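Local coordinates for Nrps/pks (Streptomyces albus, PDB 4OPE), which probably catalyses a decarboxylative Claisen-type condensation on the growing acyl chain, as a ketosynthase domain of the AT-less assembly line for oxazolomycin, at residues 127-132 against 351-356; 154-159 against 169-174; 201-206 against 241-246. All coordinates share one frame; numbering follows the deposited sequence.

Contact 1: 127-132 against 351-356; sequences LMYGHY and HAESAA
S354 presses its CB against the backbone of L127, 3.5 Å from L127 CA, at the point where the two segments come nearest; the CA atoms of S354 and L127 are 5.0 Å apart. This is the tight part. The side chain of L127 turns away, so it is main chain that receives the serine, while the hydroxyl stands between its own backbone N and carbonyl carbon (chi1 41°). From there OG is hydrogen-bonded to the carbonyl of V203, and a water bridges the segments: it donates to S354 OG at 2.9 Å and accepts from the backbone N of Y129 at 3.1 Å. The buried hydroxyl is thus gripped by two partners, although no direct hydrogen bond joins the segments.

The looser flank is built by M128 and Y129, both partly exposed. M128, modelled as selenomethionine, crosses E353 at about a right angle and rests its SE 3.8 Å from E353 CB. Beside it the Y129 ring offers its edge to the carboxylate: E353 CD lies near the ring plane, 3.6 Å from Y129 CE2, and the two planes are turned 64° apart. The aromatic C-H edge would be a mildly favourable neighbour for the carboxylate, but OE2 is held by a salt bridge to K211 and a hydrogen bond from N204 ND2.

Segment 351-356 begins with H351, whose side chain touches C176, and it leads into helix 356-370. That pairing of a histidine at the head of an H-x-x-x-A-A sequence with a nearby cysteine is consistent with the Cys-His-His active site of thiolase-fold ketosynthases, and the loop 127-132 packs against its histidine-bearing turn.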
loop_
_atom_site.group_PDB
_atom_site.type_symbol
_atom_site.label_atom_id
_atom_site.label_comp_id
_atom_site.label_asym_id
_atom_site.label_seq_id
_atom_site.Cartn_x
_atom_site.Cartn_y
_atom_site.Cartn_z
ATOM N N LEU A 127 3.700 3.249 5.103
ATOM C CA LEU A 127 4.304 4.600 5.136
ATOM C C LEU A 127 3.270 5.621 4.712
ATOM O O LEU A 127 2.318 5.282 3.990
ATOM C CB LEU A 127 5.445 4.665 4.164
ATOM C CG LEU A 127 6.502 3.563 4.264
ATOM C CD1 LEU A 127 6.383 2.596 3.112
ATOM C CD2 LEU A 127 7.874 4.193 4.204
HETATM N N MSE A 128 3.429 6.855 5.176
HETATM C CA MSE A 128 2.507 7.970 4.809
HETATM C C MSE A 128 3.157 9.282 4.427
HETATM O O MSE A 128 2.491 10.202 4.003
HETATM C CB MSE A 128 1.491 8.230 5.935
HETATM C CG MSE A 128 2.056 8.994 7.121
HETATM SE SE MSE A 128 0.614 9.510 8.393
HETATM C CE MSE A 128 -0.172 11.096 7.527
ATOM N N TYR A 129 4.457 9.385 4.589
ATOM C CA TYR A 129 5.168 10.541 4.127
ATOM C C TYR A 129 6.395 10.075 3.404
ATOM O O TYR A 129 6.953 9.024 3.699
ATOM C CB TYR A 129 5.603 11.447 5.275
ATOM C CG TYR A 129 4.484 12.099 6.035
ATOM C CD1 TYR A 129 3.665 13.008 5.434
ATOM C CD2 TYR A 129 4.283 11.841 7.379
ATOM C CE1 TYR A 129 2.634 13.619 6.121
ATOM C CE2 TYR A 129 3.245 12.443 8.078
ATOM C CZ TYR A 129 2.431 13.343 7.438
ATOM O OH TYR A 129 1.416 13.970 8.109
ATOM N N GLY A 130 6.822 10.882 2.468
ATOM C CA GLY A 130 8.068 10.659 1.799
ATOM C C GLY A 130 8.683 12.001 1.540
ATOM O O GLY A 130 8.685 12.455 0.427
ATOM N N HIS A 131 9.201 12.610 2.590
ATOM C CA HIS A 131 9.745 13.920 2.527
ATOM C C HIS A 131 11.175 14.040 2.130
ATOM O O HIS A 131 11.571 15.110 1.682
ATOM C CB HIS A 131 9.602 14.600 3.870
ATOM C CG HIS A 131 8.194 14.947 4.201
ATOM N ND1 HIS A 131 7.268 15.280 3.234
ATOM C CD2 HIS A 131 7.534 14.950 5.378
ATOM C CE1 HIS A 131 6.107 15.521 3.809
ATOM N NE2 HIS A 131 6.239 15.323 5.106
ATOM N N TYR A 132 11.964 12.989 2.268
ATOM C CA TYR A 132 13.376 13.098 1.913
ATOM C C TYR A 132 13.520 13.490 0.438
ATOM O O TYR A 132 14.477 14.211 0.078
ATOM C CB TYR A 132 14.114 11.808 2.164
ATOM C CG TYR A 132 15.618 11.932 2.164
ATOM C CD1 TYR A 132 16.273 12.575 3.204
ATOM C CD2 TYR A 132 16.397 11.348 1.161
ATOM C CE1 TYR A 132 17.663 12.650 3.248
ATOM C CE2 TYR A 132 17.775 11.428 1.189
ATOM C CZ TYR A 132 18.405 12.087 2.238
ATOM O OH TYR A 132 19.783 12.163 2.324
ATOM N N HIS A 351 2.843 10.865 18.358
ATOM C CA HIS A 351 2.113 10.216 17.327
ATOM C C HIS A 351 3.081 9.844 16.216
ATOM O O HIS A 351 3.443 10.695 15.413
ATOM C CB HIS A 351 1.111 11.216 16.796
ATOM C CG HIS A 351 0.163 10.673 15.782
ATOM N ND1 HIS A 351 0.350 9.466 15.162
ATOM C CD2 HIS A 351 -1.000 11.167 15.290
ATOM C CE1 HIS A 351 -0.636 9.247 14.305
ATOM N NE2 HIS A 351 -1.470 10.261 14.362
ATOM N N ALA A 352 3.480 8.564 16.143
ATOM C CA ALA A 352 4.452 8.111 15.171
ATOM C C ALA A 352 3.894 7.876 13.767
ATOM O O ALA A 352 4.544 7.222 12.942
ATOM C CB ALA A 352 5.129 6.854 15.648
ATOM N N GLU A 353 2.717 8.387 13.493
ATOM C CA GLU A 353 2.218 8.497 12.137
ATOM C C GLU A 353 2.163 7.144 11.504
ATOM O O GLU A 353 1.479 6.308 12.032
ATOM C CB GLU A 353 3.006 9.564 11.385
ATOM C CG GLU A 353 2.600 10.900 11.983
ATOM C CD GLU A 353 3.485 12.088 11.674
ATOM O OE1 GLU A 353 2.922 13.197 11.737
ATOM O OE2 GLU A 353 4.681 11.951 11.389
ATOM N N SER A 354 2.891 6.862 10.444
ATOM C CA SER A 354 2.753 5.534 9.841
ATOM C C SER A 354 3.253 4.368 10.720
ATOM O O SER A 354 2.923 3.206 10.488
ATOM C CB SER A 354 3.403 5.476 8.447
ATOM O OG SER A 354 4.653 6.169 8.382
ATOM N N ALA A 355 4.057 4.680 11.717
ATOM C CA ALA A 355 4.596 3.697 12.635
ATOM C C ALA A 355 3.833 3.631 13.943
ATOM O O ALA A 355 4.175 2.854 14.802
ATOM C CB ALA A 355 6.063 4.025 12.915
ATOM N N ALA A 356 2.803 4.445 14.091
ATOM C CA ALA A 356 1.955 4.487 15.295
ATOM C C ALA A 356 1.430 3.126 15.738
ATOM O O ALA A 356 1.522 2.763 16.907
ATOM C CB ALA A 356 0.787 5.409 15.062
HETATM O O HOH W 1 6.216 7.874 6.578
#

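Contact 2: 154-159 against 169-174; sequences SVANRV and SIALDT
S169 opens the strand by reaching with its hydroxyl toward N157 and A156 on the helix. N157 ND2 donates to S169 OG at 2.9 Å with an N-H...O angle of 150°, and the acceptor lies almost in the plane of the amide, so the bond fixes the turn of the asparagine head. The serine hydroxyl can meet it because OG extends opposite its own backbone N (chi1 180°), which carries it off the strand and over the helix; there S169 OG also packs 3.5 Å from A156 CB and is hydrogen-bonded to S160 one turn on.

At I170 the side chain leaves the helix, and the backbone faces it: I170 O lies 3.8 Å from A156 CB. A171 turns back, with A171 CB 4.5 Å from A156 CB, a plain apolar contact between two small residues. The two small side chains are consistent with the close approach of the axes, 6.6 Å, with the helix running nearly antiparallel to the strand at 157°. Beyond A171 the strand diverges from the helix; L172 instead lies on helix 178-192, and D173 OD1 accepts from the backbone N of M175.

The strand is the outermost of its sheet within the chain, bonded through I170 and L172 to strand 121-126, yet A171 to D173 pair antiparallel with a strand of the second subunit, so the sheet continues across the dimer interface. S427 of that subunit bonds to both N157 ND2 and S169 O. A156 also touches V125, and V159 touches V123, so helix 152-163 covers the two edge strands, with helix 93-108 beside it, touching V155 and V159.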
loop_
_atom_site.group_PDB
_atom_site.type_symbol
_atom_site.label_atom_id
_atom_site.label_comp_id
_atom_site.label_asym_id
_atom_site.label_seq_id
_atom_site.Cartn_x
_atom_site.Cartn_y
_atom_site.Cartn_z
ATOM N N SER A 154 9.969 0.942 -2.901
ATOM C CA SER A 154 11.375 0.655 -2.648
ATOM C C SER A 154 11.673 0.162 -1.213
ATOM O O SER A 154 12.494 -0.745 -0.990
ATOM C CB SER A 154 12.210 1.873 -2.949
ATOM O OG SER A 154 13.454 1.462 -3.476
ATOM N N VAL A 155 10.979 0.732 -0.241
ATOM C CA VAL A 155 11.103 0.259 1.091
ATOM C C VAL A 155 10.756 -1.255 1.218
ATOM O O VAL A 155 11.499 -2.031 1.886
ATOM C CB VAL A 155 10.253 1.077 2.046
ATOM C CG1 VAL A 155 10.511 0.593 3.455
ATOM C CG2 VAL A 155 10.579 2.561 1.914
ATOM N N ALA A 156 9.665 -1.705 0.602
ATOM C CA ALA A 156 9.363 -3.118 0.703
ATOM C C ALA A 156 10.288 -3.955 -0.199
ATOM O O ALA A 156 10.841 -4.970 0.233
ATOM C CB ALA A 156 7.927 -3.371 0.378
ATOM N N ASN A 157 10.450 -3.516 -1.448
ATOM C CA ASN A 157 11.175 -4.282 -2.479
ATOM C C ASN A 157 12.645 -4.507 -2.111
ATOM O O ASN A 157 13.188 -5.585 -2.284
ATOM C CB ASN A 157 11.142 -3.534 -3.807
ATOM C CG ASN A 157 9.791 -3.498 -4.444
ATOM O OD1 ASN A 157 9.587 -2.731 -5.354
ATOM N ND2 ASN A 157 8.874 -4.314 -3.995
ATOM N N ARG A 158 13.270 -3.470 -1.589
ATOM C CA ARG A 158 14.618 -3.599 -1.147
ATOM C C ARG A 158 14.756 -4.634 -0.003
ATOM O O ARG A 158 15.669 -5.478 0.002
ATOM C CB ARG A 158 15.148 -2.243 -0.745
ATOM C CG ARG A 158 16.655 -2.246 -0.484
ATOM C CD ARG A 158 17.261 -0.890 -0.798
ATOM N NE ARG A 158 18.000 -0.942 -2.043
ATOM C CZ ARG A 158 18.141 0.052 -2.915
ATOM N NH1 ARG A 158 17.582 1.233 -2.743
ATOM N NH2 ARG A 158 18.857 -0.152 -3.996
ATOM N N VAL A 159 13.851 -4.614 0.945
ATOM C CA VAL A 159 13.818 -5.714 1.916
ATOM C C VAL A 159 13.645 -7.092 1.215
ATOM O O VAL A 159 14.404 -8.065 1.464
ATOM C CB VAL A 159 12.739 -5.458 2.974
ATOM C CG1 VAL A 159 12.437 -6.714 3.778
ATOM C CG2 VAL A 159 13.242 -4.385 3.895
ATOM N N SER A 169 5.367 -8.337 -2.008
ATOM C CA SER A 169 6.196 -7.236 -1.516
ATOM C C SER A 169 5.447 -5.932 -1.775
ATOM O O SER A 169 5.457 -5.449 -2.854
ATOM C CB SER A 169 7.608 -7.218 -2.204
ATOM O OG SER A 169 8.460 -6.137 -1.747
ATOM N N ILE A 170 4.832 -5.357 -0.752
ATOM C CA ILE A 170 3.887 -4.277 -0.918
ATOM C C ILE A 170 4.105 -3.174 0.070
ATOM O O ILE A 170 4.202 -3.441 1.257
ATOM C CB ILE A 170 2.479 -4.820 -0.638
ATOM C CG1 ILE A 170 2.212 -6.031 -1.543
ATOM C CG2 ILE A 170 1.447 -3.705 -0.844
ATOM C CD1 ILE A 170 0.837 -6.650 -1.363
ATOM N N ALA A 171 4.144 -1.940 -0.382
ATOM C CA ALA A 171 4.135 -0.827 0.538
ATOM C C ALA A 171 2.769 -0.200 0.479
ATOM O O ALA A 171 2.087 -0.242 -0.556
ATOM C CB ALA A 171 5.192 0.195 0.190
ATOM N N LEU A 172 2.330 0.386 1.570
ATOM C CA LEU A 172 0.955 0.894 1.571
ATOM C C LEU A 172 0.784 2.111 2.475
ATOM O O LEU A 172 1.485 2.244 3.461
ATOM C CB LEU A 172 -0.037 -0.227 1.878
ATOM C CG LEU A 172 0.243 -0.896 3.211
ATOM C CD1 LEU A 172 -0.768 -0.430 4.239
ATOM C CD2 LEU A 172 0.181 -2.406 3.074
ATOM N N ASP A 173 -0.077 3.030 2.063
ATOM C CA ASP A 173 -0.404 4.219 2.825
ATOM C C ASP A 173 -1.896 4.185 3.154
ATOM O O ASP A 173 -2.725 4.184 2.260
ATOM C CB ASP A 173 -0.049 5.450 1.988
ATOM C CG ASP A 173 -0.236 6.768 2.732
ATOM O OD1 ASP A 173 -0.520 6.727 3.956
ATOM O OD2 ASP A 173 -0.101 7.846 2.064
ATOM N N THR A 174 -2.220 4.096 4.441
ATOM C CA THR A 174 -3.531 4.515 4.966
ATOM C C THR A 174 -3.342 5.573 6.123
ATOM O O THR A 174 -4.196 5.724 7.002
ATOM C CB THR A 174 -4.393 3.294 5.422
ATOM O OG1 THR A 174 -3.828 2.632 6.580
ATOM C CG2 THR A 174 -4.530 2.262 4.299
#

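Contact 3: 201-206 against 241-246; sequences GGVNVS and EGSGAV
G202 and G244 exchange a pair of backbone hydrogen bonds, G202 N to G244 O at 2.9 Å and G244 N to G202 O at 3.0 Å. N204 and G242 repeat the pattern two residues on: N204 N meets G242 O at 2.7 Å, and G242 N returns to N204 O at 2.9 Å. Between them sits the non-hydrogen-bonded pair V203 and S243, where V203 CA brings a CA-H...O contact to G242 O at 3.3 Å. With the strand directions 171° apart, this is a regular antiparallel ladder, and it joins strands 197-204 and 242-250 in the five-stranded sheet of the N-terminal half of the thiolase fold (169-173, 121-126, 197-204, 242-250, 9-17).

The hydroxyl of S243 pairs with T101 OG1, on helix 93-108. On the face of N204, its ND2 donates to E353 OE2 and to the carbonyl of A240. Past the last bridge the ladder passes to a side chain: E241 OE1 takes the backbone N of S206 at 2.7 Å through its anti lone pair, at a bent angle of 135°, while OE2 is held by R45 in a salt bridge and by the backbone N of L70. With only a methyl group at E241, as in alanine, S206 N would probably lose its acceptor, and R45 and the backbone N of L70 their shared carboxylate oxygen. V205 CG1 lies 3.3 Å from E241 OE1, and S206 OG is bonded to K211.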
loop_
_atom_site.group_PDB
_atom_site.type_symbol
_atom_site.label_atom_id
_atom_site.label_comp_id
_atom_site.label_asym_id
_atom_site.label_seq_id
_atom_site.Cartn_x
_atom_site.Cartn_y
_atom_site.Cartn_z
ATOM N N GLY A 201 5.244 -4.282 8.948
ATOM C CA GLY A 201 5.833 -3.190 9.711
ATOM C C GLY A 201 5.396 -1.832 9.223
ATOM O O GLY A 201 4.507 -1.692 8.353
ATOM N N GLY A 202 6.026 -0.809 9.795
ATOM C CA GLY A 202 5.833 0.529 9.298
ATOM C C GLY A 202 6.981 1.382 9.749
ATOM O O GLY A 202 7.643 1.067 10.734
ATOM N N VAL A 203 7.178 2.497 9.062
ATOM C CA VAL A 203 8.307 3.333 9.327
ATOM C C VAL A 203 7.914 4.748 9.063
ATOM O O VAL A 203 7.137 4.990 8.148
ATOM C CB VAL A 203 9.532 2.928 8.495
ATOM C CG1 VAL A 203 9.209 2.844 7.045
ATOM C CG2 VAL A 203 10.666 3.917 8.683
ATOM N N ASN A 204 8.425 5.665 9.880
ATOM C CA ASN A 204 8.200 7.067 9.680
ATOM C C ASN A 204 9.381 7.901 10.184
ATOM O O ASN A 204 9.771 7.785 11.344
ATOM C CB ASN A 204 6.946 7.426 10.436
ATOM C CG ASN A 204 6.477 8.828 10.161
ATOM O OD1 ASN A 204 6.045 9.125 9.047
ATOM N ND2 ASN A 204 6.504 9.689 11.189
ATOM N N VAL A 205 9.942 8.736 9.308
ATOM C CA VAL A 205 11.017 9.663 9.679
ATOM C C VAL A 205 10.667 11.082 9.335
ATOM O O VAL A 205 10.248 11.350 8.239
ATOM C CB VAL A 205 12.332 9.333 8.963
ATOM C CG1 VAL A 205 13.407 10.309 9.370
ATOM C CG2 VAL A 205 12.801 7.938 9.321
ATOM N N SER A 206 10.867 11.982 10.287
ATOM C CA SER A 206 10.638 13.419 10.139
ATOM C C SER A 206 11.900 14.095 9.623
ATOM O O SER A 206 12.649 14.749 10.376
ATOM C CB SER A 206 10.327 14.031 11.493
ATOM O OG SER A 206 9.135 13.492 11.999
ATOM N N GLU A 241 8.907 9.889 15.352
ATOM C CA GLU A 241 9.571 9.036 14.402
ATOM C C GLU A 241 9.614 7.571 14.901
ATOM O O GLU A 241 9.523 7.285 16.087
ATOM C CB GLU A 241 10.967 9.540 14.200
ATOM C CG GLU A 241 11.054 10.871 13.487
ATOM C CD GLU A 241 12.500 11.321 13.267
ATOM O OE1 GLU A 241 12.829 11.869 12.198
ATOM O OE2 GLU A 241 13.330 11.122 14.160
ATOM N N GLY A 242 9.691 6.637 13.982
ATOM C CA GLY A 242 9.793 5.256 14.382
ATOM C C GLY A 242 9.890 4.272 13.237
ATOM O O GLY A 242 9.521 4.557 12.108
ATOM N N SER A 243 10.366 3.095 13.572
ATOM C CA SER A 243 10.458 1.986 12.650
ATOM C C SER A 243 10.121 0.738 13.454
ATOM O O SER A 243 10.626 0.573 14.593
ATOM C CB SER A 243 11.894 1.853 12.171
ATOM O OG SER A 243 11.976 1.034 11.035
ATOM N N GLY A 244 9.277 -0.136 12.888
ATOM C CA GLY A 244 8.955 -1.332 13.565
ATOM C C GLY A 244 8.463 -2.410 12.667
ATOM O O GLY A 244 7.906 -2.150 11.621
ATOM N N ALA A 245 8.664 -3.655 13.101
ATOM C CA ALA A 245 8.188 -4.784 12.339
ATOM C C ALA A 245 7.976 -5.985 13.242
ATOM O O ALA A 245 8.663 -6.148 14.250
ATOM C CB ALA A 245 9.199 -5.111 11.259
ATOM N N VAL A 246 7.021 -6.817 12.854
ATOM C CA VAL A 246 6.784 -8.062 13.504
ATOM C C VAL A 246 6.894 -9.156 12.458
ATOM O O VAL A 246 6.765 -8.918 11.234
ATOM C CB VAL A 246 5.372 -8.114 14.117
ATOM C CG1 VAL A 246 5.227 -7.111 15.242
ATOM C CG2 VAL A 246 4.295 -7.859 13.084
#

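All three contacts lie on the N-terminal five-stranded sheet of the thiolase fold, whose order begins 169-173, 121-126, 197-204, 242-250. Contact 2 involves the first of these strands and contact 3 the last two, while contact 1 lies at the end of strand 121-126 between them. The centres of contacts 1 and 3 are about 7 Å apart, and those of contacts 1 and 2 about 13 Å. Along the chain, contact 2 closes before contact 3 opens, and contact 1 spans both. Contact 1 touches both others; contacts 2 and 3 share only the sheet. L127, its N bonded to L172 O and its side chain packed on V155 and V203, thus joins the dimer-edge strand to the probable active-site loop.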